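Local coordinates for protein DNA ligase (Alteromonas mediterranea, PDB 6GDR) that probably seals nicks in double-stranded DNA as a minimal, ATP-dependent ligase of the Lig E type, with AMP bound in its adenylation pocket, at residues 38-41 with 46-49; 239-242 with 246-249; 180-183 with 189-192. All coordinates share one frame; numbering follows the deposited sequence.

Overall arrangement
The three contacts illustrate how a small ligase uses the same elements for folding and for binding. Interactions 1 and 3 belong to the nucleotide-binding domain and approach AMP from different sheets, their centres about 23 Å apart; interaction 2 lies in the OB-like domain, about 34 Å from interaction 1, centre to centre. Residues 38-41 with 46-49 and residues 239-242 with 246-249 are partly buried beta hairpins, closed by backbone hydrogen bonds and each offering a main-chain NH to a DNA phosphate. Interaction 3 is different: a buried helix-against-strand contact, wholly apolar in its side chains, whose strand turns its other side to the adenine.

Interaction 1 of 3, residues 38-41 with 46-49; sequences IRAR and ELRT. With AMP (adenosine monophosphate), chain G; nucleotides of chain B.
The flat guanidinium of Arg39 has the ribose O3' of AMP at its edge, in plane, and O2' approaching obliquely, while the carbonyl O of the same residue rests against Thr49 CA across a beta hairpin. Arg39 closes the KxDGxR signature of covalent nucleotidyltransferases, motif I, which runs directly into this strand. With CG anti to the backbone N (chi1 -171°) and an extended chain, the arginine reaches alongside the sugar, its CG 3.2 Å from AMP O2'. With an alanine here the chain from CG outward is gone, and the ribose would probably lose the wall beside its two hydroxyls and Asp71 its weak, long ion pair with the guanidinium.

The hairpin itself is pinned at one antiparallel hydrogen-bonded pair. Arg41 N gives Arg48 O a short, straight bond of 2.8 Å, whereas the return bond from Arg48 N to Arg41 O is longer, 3.1 Å, and bent to 138° at the hydrogen. Both arginine side chains leave the same face of the sheet but part company: Arg41 forms a salt bridge with Asp71, and Arg48 runs out extended beside Glu46, two residues back, and pairs with it in a salt bridge, Arg48 NH2 lying 2.9 Å from Glu46 OE1. The other face is apolar, Ala40 CB meeting Leu47 CD2 at 4.2 Å.

At the AMP-side end both segments grip the DNA backbone. Arg39 N points almost straight at OP1 of DC10 of chain B, 2.8 Å away, and Thr49 OG1, which also meets Asn53 N, donates to OP1 of DC9 of chain B at 2.8 Å.

Interaction 2 of 3, residues 239-242 with 246-249; sequences VETP and QFKL. With nucleotides of chain A.
Val239 and Phe247 form an antiparallel hydrogen-bonded pair, Val239 N to Phe247 O at 3.0 Å and Phe247 N to Val239 O at 3.1 Å, and Glu240 faces Gln246 in the adjoining non-hydrogen-bonded pair. On the inward face Val239 CG2 sits over the Phe247 ring, 3.5 Å from its centroid and 20° off the normal, a CH-pi contact displaced toward the rim between CZ and CE2. The phenylalanine chi1 of 68° carries the ring across toward strand 234-240, beneath the Val239 methyl. Thr241 CG2 meets the same ring at its edge, 3.9 Å from CE2, while Thr241 OG1 bonds to Val245 N across the turn. Phe270 makes an edge-to-face pair with Phe247, tying the hairpin to strand 267-272.

The other face is polar. Glu240 and Gln246 run side by side, their carboxylate and amide nearly coplanar, but OE1 meets OE1 as two acceptors, so proximity alone does not bond them. Beyond this pair, Lys248 N donates to OP1 of DG13 of chain A at 3.1 Å with an angle of 179°, and its ammonium makes a cation-pi contact with Phe224. A hairpin with an aromatic core side and a backbone grip on DNA fits the OB fold of DNA ligases.

Interaction 3 of 3, residues 180-183 with 189-192; sequences EQVT and GLML. With AMP (adenosine monophosphate), chain G.
Val182 and Leu190 meet obliquely through single methyl groups, Val182 CG2 lying 4.0 Å from Leu190 CD2. The second branch of the valine, CG1, is anti to the backbone N (chi1 173°) and comes 4.0 Å from the carbonyl O of Gly189. One helix residue thus spans two consecutive strand residues, touching main chain at the first and side chain at the second.

The next shell fixes both partners. Leu175, Lys178 and Leu179 of helix 172-184 also pack on Leu190, and Leu192 reaches Leu175 in turn, extending the seam down the helix; Val182 touches Glu33 as well. Strand 189-194 is held between two neighbours by backbone bonds, Gly189 with Lys34 and Met191 with Ser32 on one flank, Leu190 with Val210 and Leu192 with Ile208 on the other.

Further out, the alternation of the strand sends Met191 to the nucleotide. Its chain is folded at chi2 (-66°) and chi3 (-69°), so that CG and CE both come down over one face of the adenine, CG 3.5 Å from AMP N1 and CE 3.5 Å from AMP N3, with SD arching above. The GLML sequence is consistent with motif IV (EGxxx) of covalent nucleotidyltransferases. On the helix side the meeting of side chains is purely apolar and small, its fit probably set by shape and burial, not directed bonds, while the same strand presents the base with a nonpolar surface in van der Waals contact.

Interaction 1 of 3, residues 38-41 with 46-49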
loop_
_atom_site.group_PDB
_atom_site.type_symbol
_atom_site.label_atom_id
_atom_site.label_comp_id
_atom_site.label_asym_id
_atom_site.label_seq_id
_atom_site.Cartn_x
_atom_site.Cartn_y
_atom_site.Cartn_z
ATOM N N ILE D 38 6.963 0.826 -3.220
ATOM C CA ILE D 38 7.262 2.077 -2.535
ATOM C C ILE D 38 6.690 3.215 -3.366
ATOM O O ILE D 38 6.974 3.317 -4.566
ATOM C CB ILE D 38 8.777 2.269 -2.327
ATOM C CG1 ILE D 38 9.365 1.127 -1.490
ATOM C CG2 ILE D 38 9.060 3.622 -1.676
ATOM C CD1 ILE D 38 8.901 1.095 -0.043
ATOM N N ARG D 39 5.896 4.071 -2.730
ATOM C CA ARG D 39 5.364 5.240 -3.415
ATOM C C ARG D 39 6.480 6.243 -3.671
ATOM O O ARG D 39 7.336 6.478 -2.812
ATOM C CB ARG D 39 4.259 5.894 -2.589
ATOM C CG ARG D 39 3.510 6.994 -3.328
ATOM C CD ARG D 39 2.600 7.777 -2.397
ATOM N NE ARG D 39 1.439 8.318 -3.097
ATOM C CZ ARG D 39 1.461 9.403 -3.865
ATOM N NH1 ARG D 39 2.591 10.079 -4.046
ATOM N NH2 ARG D 39 0.349 9.813 -4.459
ATOM N N ALA D 40 6.466 6.840 -4.859
ATOM C CA ALA D 40 7.490 7.802 -5.234
ATOM C C ALA D 40 6.890 8.837 -6.171
ATOM O O ALA D 40 6.135 8.494 -7.086
ATOM C CB ALA D 40 8.685 7.117 -5.905
ATOM N N ARG D 41 7.231 10.099 -5.936
ATOM C CA ARG D 41 6.832 11.198 -6.803
ATOM C C ARG D 41 8.013 11.606 -7.673
ATOM O O ARG D 41 9.117 11.827 -7.166
ATOM C CB ARG D 41 6.338 12.391 -5.984
ATOM C CG ARG D 41 6.350 13.707 -6.746
ATOM C CD ARG D 41 5.455 14.738 -6.084
ATOM N NE ARG D 41 4.045 14.389 -6.212
ATOM C CZ ARG D 41 3.052 15.044 -5.618
ATOM N NH1 ARG D 41 3.308 16.090 -4.843
ATOM N NH2 ARG D 41 1.799 14.650 -5.796
ATOM N N GLU D 46 13.907 14.539 -9.987
ATOM C CA GLU D 46 14.265 13.835 -8.766
ATOM C C GLU D 46 13.077 13.010 -8.287
ATOM O O GLU D 46 11.922 13.405 -8.456
ATOM C CB GLU D 46 14.695 14.838 -7.690
ATOM C CG GLU D 46 15.288 14.233 -6.438
ATOM C CD GLU D 46 15.686 15.297 -5.434
ATOM O OE1 GLU D 46 15.010 16.349 -5.385
ATOM O OE2 GLU D 46 16.677 15.093 -4.704
ATOM N N LEU D 47 13.381 11.860 -7.689
ATOM C CA LEU D 47 12.381 11.010 -7.059
ATOM C C LEU D 47 12.350 11.269 -5.558
ATOM O O LEU D 47 13.381 11.540 -4.937
ATOM C CB LEU D 47 12.677 9.531 -7.314
ATOM C CG LEU D 47 12.421 8.995 -8.721
ATOM C CD1 LEU D 47 13.076 7.633 -8.883
ATOM C CD2 LEU D 47 10.928 8.908 -8.998
ATOM N N ARG D 48 11.157 11.172 -4.975
ATOM C CA ARG D 48 10.998 11.407 -3.548
ATOM C C ARG D 48 9.849 10.564 -3.014
ATOM O O ARG D 48 8.885 10.278 -3.729
ATOM C CB ARG D 48 10.758 12.890 -3.248
ATOM C CG ARG D 48 11.945 13.774 -3.582
ATOM C CD ARG D 48 11.805 15.155 -2.975
ATOM N NE ARG D 48 13.033 15.935 -3.116
ATOM C CZ ARG D 48 14.041 15.928 -2.246
ATOM N NH1 ARG D 48 13.988 15.179 -1.152
ATOM N NH2 ARG D 48 15.113 16.675 -2.474
ATOM N N THR D 49 9.960 10.184 -1.745
ATOM C CA THR D 49 8.998 9.297 -1.111
ATOM C C THR D 49 7.724 10.057 -0.743
ATOM O O THR D 49 7.560 11.243 -1.044
ATOM C CB THR D 49 9.609 8.656 0.133
ATOM O OG1 THR D 49 9.868 9.665 1.116
ATOM C CG2 THR D 49 10.911 7.946 -0.208
HETATM P P AMP G . -2.095 2.618 1.667
HETATM O O1P AMP G . -1.429 1.502 0.895
HETATM O O2P AMP G . -3.243 2.281 2.589
HETATM O "O5'" AMP G . -2.603 3.717 0.607
HETATM C "C5'" AMP G . -2.581 3.409 -0.783
HETATM C "C4'" AMP G . -1.153 3.506 -1.317
HETATM O "O4'" AMP G . -0.906 2.442 -2.242
HETATM C "C3'" AMP G . -0.839 4.809 -2.033
HETATM O "O3'" AMP G . 0.085 5.578 -1.257
HETATM C "C2'" AMP G . -0.239 4.409 -3.367
HETATM O "O2'" AMP G . 1.027 5.035 -3.578
HETATM C "C1'" AMP G . -0.066 2.896 -3.306
HETATM N N9 AMP G . -0.402 2.143 -4.546
HETATM C C8 AMP G . 0.206 0.986 -4.875
HETATM N N7 AMP G . -0.274 0.495 -6.045
HETATM C C5 AMP G . -1.210 1.350 -6.486
HETATM C C6 AMP G . -2.104 1.423 -7.662
HETATM N N6 AMP G . -2.077 0.455 -8.603
HETATM N N1 AMP G . -2.940 2.476 -7.760
HETATM C C2 AMP G . -2.972 3.443 -6.824
HETATM N N3 AMP G . -2.186 3.434 -5.731
HETATM C C4 AMP G . -1.294 2.439 -5.503
ATOM P P DC B 9 8.531 7.848 4.531
ATOM O OP1 DC B 9 8.346 8.724 3.321
ATOM O OP2 DC B 9 7.347 7.929 5.455
ATOM O "O5'" DC B 9 8.820 6.359 4.119
ATOM C "C5'" DC B 9 8.491 5.943 2.814
ATOM C "C4'" DC B 9 8.785 4.446 2.688
ATOM O "O4'" DC B 9 9.501 4.023 3.673
ATOM C "C3'" DC B 9 7.440 3.647 2.802
ATOM O "O3'" DC B 9 6.897 3.532 1.596
ATOM C "C2'" DC B 9 7.882 2.286 3.371
ATOM C "C1'" DC B 9 8.886 2.588 4.167
ATOM N N1 DC B 9 8.445 2.695 5.486
ATOM C C2 DC B 9 8.372 1.510 6.323
ATOM O O2 DC B 9 8.693 0.424 5.874
ATOM N N3 DC B 9 7.910 1.622 7.709
ATOM C C4 DC B 9 7.532 2.872 8.247
ATOM N N4 DC B 9 7.091 2.955 9.587
ATOM C C5 DC B 9 7.604 4.080 7.404
ATOM C C6 DC B 9 8.062 3.970 6.024
ATOM P P DC B 10 5.338 3.855 1.377
ATOM O OP1 DC B 10 5.110 3.923 -0.083
ATOM O OP2 DC B 10 4.981 5.012 2.228
ATOM O "O5'" DC B 10 4.605 2.553 1.949
ATOM C "C5'" DC B 10 4.847 1.298 1.335
ATOM C "C4'" DC B 10 4.424 0.149 2.231
ATOM O "O4'" DC B 10 5.173 0.183 3.471
ATOM C "C3'" DC B 10 2.975 0.166 2.671
ATOM O "O3'" DC B 10 2.122 -0.355 1.657
ATOM C "C2'" DC B 10 3.018 -0.717 3.913
ATOM C "C1'" DC B 10 4.405 -0.428 4.500
ATOM N N1 DC B 10 4.367 0.481 5.681
ATOM C C2 DC B 10 4.261 -0.060 6.967
ATOM O O2 DC B 10 4.213 -1.288 7.105
ATOM N N3 DC B 10 4.218 0.780 8.029
ATOM C C4 DC B 10 4.272 2.098 7.841
ATOM N N4 DC B 10 4.225 2.885 8.921
ATOM C C5 DC B 10 4.375 2.668 6.539
ATOM C C6 DC B 10 4.417 1.830 5.498
#

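Interaction 2 of 3, residues 239-242 with 246-249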
loop_
_atom_site.group_PDB
_atom_site.type_symbol
_atom_site.label_atom_id
_atom_site.label_comp_id
_atom_site.label_asym_id
_atom_site.label_seq_id
_atom_site.Cartn_x
_atom_site.Cartn_y
_atom_site.Cartn_z
ATOM N N VAL D 239 1.970 -12.252 21.528
ATOM C CA VAL D 239 1.106 -13.382 21.263
ATOM C C VAL D 239 1.881 -14.419 20.458
ATOM O O VAL D 239 2.966 -14.160 19.944
ATOM C CB VAL D 239 -0.191 -12.954 20.533
ATOM C CG1 VAL D 239 -0.953 -11.931 21.361
ATOM C CG2 VAL D 239 0.122 -12.399 19.149
ATOM N N GLU D 240 1.312 -15.618 20.346
ATOM C CA GLU D 240 1.941 -16.703 19.605
ATOM C C GLU D 240 0.856 -17.537 18.945
ATOM O O GLU D 240 -0.131 -17.899 19.592
ATOM C CB GLU D 240 2.804 -17.573 20.525
ATOM C CG GLU D 240 3.322 -18.847 19.874
ATOM C CD GLU D 240 4.342 -19.565 20.735
ATOM O OE1 GLU D 240 5.498 -19.099 20.808
ATOM O OE2 GLU D 240 3.983 -20.592 21.347
ATOM N N THR D 241 1.042 -17.837 17.665
ATOM C CA THR D 241 0.064 -18.614 16.929
ATOM C C THR D 241 0.264 -20.104 17.190
ATOM O O THR D 241 1.350 -20.536 17.585
ATOM C CB THR D 241 0.179 -18.333 15.433
ATOM O OG1 THR D 241 1.437 -18.818 14.946
ATOM C CG2 THR D 241 0.072 -16.841 15.156
ATOM N N PRO D 242 -0.776 -20.915 16.980
ATOM C CA PRO D 242 -0.615 -22.366 17.171
ATOM C C PRO D 242 0.542 -22.955 16.386
ATOM O O PRO D 242 1.137 -23.949 16.823
ATOM C CB PRO D 242 -1.963 -22.927 16.699
ATOM C CG PRO D 242 -2.926 -21.813 16.905
ATOM C CD PRO D 242 -2.161 -20.552 16.635
ATOM N N GLN D 246 5.519 -16.140 16.804
ATOM C CA GLN D 246 5.325 -15.135 17.837
ATOM C C GLN D 246 5.455 -13.741 17.238
ATOM O O GLN D 246 6.324 -13.493 16.397
ATOM C CB GLN D 246 6.339 -15.311 18.970
ATOM C CG GLN D 246 7.796 -15.209 18.523
ATOM C CD GLN D 246 8.624 -16.428 18.892
ATOM O OE1 GLN D 246 8.090 -17.474 19.263
ATOM N NE2 GLN D 246 9.942 -16.295 18.788
ATOM N N PHE D 247 4.586 -12.836 17.679
ATOM C CA PHE D 247 4.616 -11.457 17.220
ATOM C C PHE D 247 3.905 -10.596 18.251
ATOM O O PHE D 247 3.103 -11.089 19.049
ATOM C CB PHE D 247 3.957 -11.303 15.846
ATOM C CG PHE D 247 2.474 -11.533 15.859
ATOM C CD1 PHE D 247 1.596 -10.464 15.905
ATOM C CD2 PHE D 247 1.959 -12.817 15.829
ATOM C CE1 PHE D 247 0.229 -10.671 15.918
ATOM C CE2 PHE D 247 0.593 -13.031 15.842
ATOM C CZ PHE D 247 -0.273 -11.957 15.886
ATOM N N LYS D 248 4.207 -9.303 18.223
ATOM C CA LYS D 248 3.595 -8.354 19.138
ATOM C C LYS D 248 2.313 -7.800 18.528
ATOM O O LYS D 248 2.326 -7.268 17.413
ATOM C CB LYS D 248 4.561 -7.214 19.456
ATOM C CG LYS D 248 5.860 -7.653 20.112
ATOM C CD LYS D 248 6.632 -6.462 20.664
ATOM C CE LYS D 248 8.119 -6.765 20.789
ATOM N NZ LYS D 248 8.848 -5.704 21.541
ATOM N N LEU D 249 1.211 -7.929 19.263
ATOM C CA LEU D 249 -0.077 -7.368 18.869
ATOM C C LEU D 249 -0.273 -6.079 19.659
ATOM O O LEU D 249 -0.455 -6.116 20.880
ATOM C CB LEU D 249 -1.203 -8.365 19.136
ATOM C CG LEU D 249 -2.590 -7.999 18.606
ATOM C CD1 LEU D 249 -2.611 -7.985 17.083
ATOM C CD2 LEU D 249 -3.634 -8.968 19.148
ATOM P P DG A 12 4.758 -2.080 19.774
ATOM O OP1 DG A 12 5.171 -3.134 20.728
ATOM O OP2 DG A 12 5.617 -0.893 19.571
ATOM O "O5'" DG A 12 4.499 -2.743 18.340
ATOM C "C5'" DG A 12 3.928 -4.037 18.255
ATOM C "C4'" DG A 12 3.536 -4.382 16.826
ATOM O "O4'" DG A 12 3.008 -3.211 16.171
ATOM C "C3'" DG A 12 4.675 -4.845 15.931
ATOM O "O3'" DG A 12 4.891 -6.252 16.065
ATOM C "C2'" DG A 12 4.190 -4.465 14.531
ATOM C "C1'" DG A 12 3.190 -3.328 14.772
ATOM N N9 DG A 12 3.629 -2.034 14.253
ATOM C C8 DG A 12 3.998 -0.933 14.987
ATOM N N7 DG A 12 4.337 0.092 14.256
ATOM C C5 DG A 12 4.183 -0.357 12.950
ATOM C C6 DG A 12 4.403 0.316 11.724
ATOM O O6 DG A 12 4.791 1.479 11.546
ATOM N N1 DG A 12 4.127 -0.502 10.631
ATOM C C2 DG A 12 3.691 -1.804 10.714
ATOM N N2 DG A 12 3.477 -2.432 9.549
ATOM N N3 DG A 12 3.479 -2.447 11.856
ATOM C C4 DG A 12 3.745 -1.663 12.930
ATOM P P DG A 13 6.332 -6.893 15.740
ATOM O OP1 DG A 13 6.292 -8.308 16.165
ATOM O OP2 DG A 13 7.371 -5.988 16.285
ATOM O "O5'" DG A 13 6.435 -6.838 14.143
ATOM C "C5'" DG A 13 5.581 -7.649 13.343
ATOM C "C4'" DG A 13 6.033 -7.647 11.895
ATOM O "O4'" DG A 13 5.823 -6.323 11.330
ATOM C "C3'" DG A 13 7.515 -7.963 11.690
ATOM O "O3'" DG A 13 7.712 -8.763 10.530
ATOM C "C2'" DG A 13 8.150 -6.589 11.554
ATOM C "C1'" DG A 13 7.051 -5.780 10.883
ATOM N N9 DG A 13 7.089 -4.361 11.217
ATOM C C8 DG A 13 7.036 -3.805 12.472
ATOM N N7 DG A 13 7.095 -2.503 12.467
ATOM C C5 DG A 13 7.199 -2.174 11.123
ATOM C C6 DG A 13 7.300 -0.910 10.500
ATOM O O6 DG A 13 7.319 0.209 11.033
ATOM N N1 DG A 13 7.386 -1.024 9.117
ATOM C C2 DG A 13 7.376 -2.208 8.422
ATOM N N2 DG A 13 7.469 -2.113 7.089
ATOM N N3 DG A 13 7.282 -3.400 8.991
ATOM C C4 DG A 13 7.198 -3.308 10.340
#

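Interaction 3 of 3, residues 180-183 with 189-192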
loop_
_atom_site.group_PDB
_atom_site.type_symbol
_atom_site.label_atom_id
_atom_site.label_comp_id
_atom_site.label_asym_id
_atom_site.label_seq_id
_atom_site.Cartn_x
_atom_site.Cartn_y
_atom_site.Cartn_z
ATOM N N GLU D 180 -10.278 -11.834 -5.095
ATOM C CA GLU D 180 -9.873 -13.181 -4.705
ATOM C C GLU D 180 -8.782 -13.712 -5.627
ATOM O O GLU D 180 -7.758 -14.227 -5.165
ATOM C CB GLU D 180 -11.085 -14.115 -4.716
ATOM C CG GLU D 180 -11.559 -14.547 -3.336
ATOM C CD GLU D 180 -10.604 -15.517 -2.668
ATOM O OE1 GLU D 180 -10.349 -15.362 -1.455
ATOM O OE2 GLU D 180 -10.104 -16.432 -3.355
ATOM N N GLN D 181 -8.986 -13.592 -6.940
ATOM C CA GLN D 181 -8.004 -14.098 -7.895
ATOM C C GLN D 181 -6.659 -13.408 -7.712
ATOM O O GLN D 181 -5.613 -14.066 -7.648
ATOM C CB GLN D 181 -8.525 -13.911 -9.323
ATOM C CG GLN D 181 -7.548 -14.343 -10.407
ATOM C CD GLN D 181 -6.670 -13.208 -10.904
ATOM O OE1 GLN D 181 -7.119 -12.068 -11.029
ATOM N NE2 GLN D 181 -5.410 -13.517 -11.192
ATOM N N VAL D 182 -6.664 -12.078 -7.623
ATOM C CA VAL D 182 -5.419 -11.338 -7.437
ATOM C C VAL D 182 -4.742 -11.761 -6.138
ATOM O O VAL D 182 -3.536 -12.033 -6.105
ATOM C CB VAL D 182 -5.688 -9.822 -7.470
ATOM C CG1 VAL D 182 -4.438 -9.036 -7.095
ATOM C CG2 VAL D 182 -6.172 -9.407 -8.851
ATOM N N THR D 183 -5.511 -11.825 -5.049
ATOM C CA THR D 183 -4.944 -12.216 -3.761
ATOM C C THR D 183 -4.289 -13.588 -3.848
ATOM O O THR D 183 -3.146 -13.773 -3.412
ATOM C CB THR D 183 -6.034 -12.206 -2.687
ATOM O OG1 THR D 183 -6.676 -10.926 -2.665
ATOM C CG2 THR D 183 -5.440 -12.489 -1.310
ATOM N N GLY D 189 -3.908 -6.349 -3.582
ATOM C CA GLY D 189 -5.290 -5.908 -3.572
ATOM C C GLY D 189 -5.612 -5.144 -4.845
ATOM O O GLY D 189 -4.906 -5.254 -5.846
ATOM N N LEU D 190 -6.692 -4.368 -4.775
ATOM C CA LEU D 190 -7.180 -3.608 -5.913
ATOM C C LEU D 190 -7.308 -2.138 -5.541
ATOM O O LEU D 190 -7.449 -1.776 -4.370
ATOM C CB LEU D 190 -8.538 -4.134 -6.406
ATOM C CG LEU D 190 -8.578 -5.578 -6.910
ATOM C CD1 LEU D 190 -9.995 -5.951 -7.330
ATOM C CD2 LEU D 190 -7.606 -5.787 -8.063
ATOM N N MET D 191 -7.253 -1.294 -6.568
ATOM C CA MET D 191 -7.455 0.140 -6.434
ATOM C C MET D 191 -8.524 0.578 -7.421
ATOM O O MET D 191 -8.560 0.107 -8.562
ATOM C CB MET D 191 -6.156 0.915 -6.687
ATOM C CG MET D 191 -5.043 0.589 -5.704
ATOM S SD MET D 191 -5.400 1.116 -4.019
ATOM C CE MET D 191 -5.333 2.897 -4.188
ATOM N N LEU D 192 -9.402 1.469 -6.971
ATOM C CA LEU D 192 -10.494 1.986 -7.786
ATOM C C LEU D 192 -10.351 3.498 -7.869
ATOM O O LEU D 192 -10.396 4.184 -6.843
ATOM C CB LEU D 192 -11.851 1.609 -7.189
ATOM C CG LEU D 192 -12.028 0.139 -6.806
ATOM C CD1 LEU D 192 -13.368 -0.072 -6.122
ATOM C CD2 LEU D 192 -11.909 -0.748 -8.030
HETATM P P AMP G . -2.095 2.618 1.667
HETATM O O1P AMP G . -1.429 1.502 0.895
HETATM O O2P AMP G . -3.243 2.281 2.589
HETATM O "O5'" AMP G . -2.603 3.717 0.607
HETATM C "C5'" AMP G . -2.581 3.409 -0.783
HETATM C "C4'" AMP G . -1.153 3.506 -1.317
HETATM O "O4'" AMP G . -0.906 2.442 -2.242
HETATM C "C3'" AMP G . -0.839 4.809 -2.033
HETATM O "O3'" AMP G . 0.085 5.578 -1.257
HETATM C "C2'" AMP G . -0.239 4.409 -3.367
HETATM O "O2'" AMP G . 1.027 5.035 -3.578
HETATM C "C1'" AMP G . -0.066 2.896 -3.306
HETATM N N9 AMP G . -0.402 2.143 -4.546
HETATM C C8 AMP G . 0.206 0.986 -4.875
HETATM N N7 AMP G . -0.274 0.495 -6.045
HETATM C C5 AMP G . -1.210 1.350 -6.486
HETATM C C6 AMP G . -2.104 1.423 -7.662
HETATM N N6 AMP G . -2.077 0.455 -8.603
HETATM N N1 AMP G . -2.940 2.476 -7.760
HETATM C C2 AMP G . -2.972 3.443 -6.824
HETATM N N3 AMP G . -2.186 3.434 -5.731
HETATM C C4 AMP G . -1.294 2.439 -5.503
#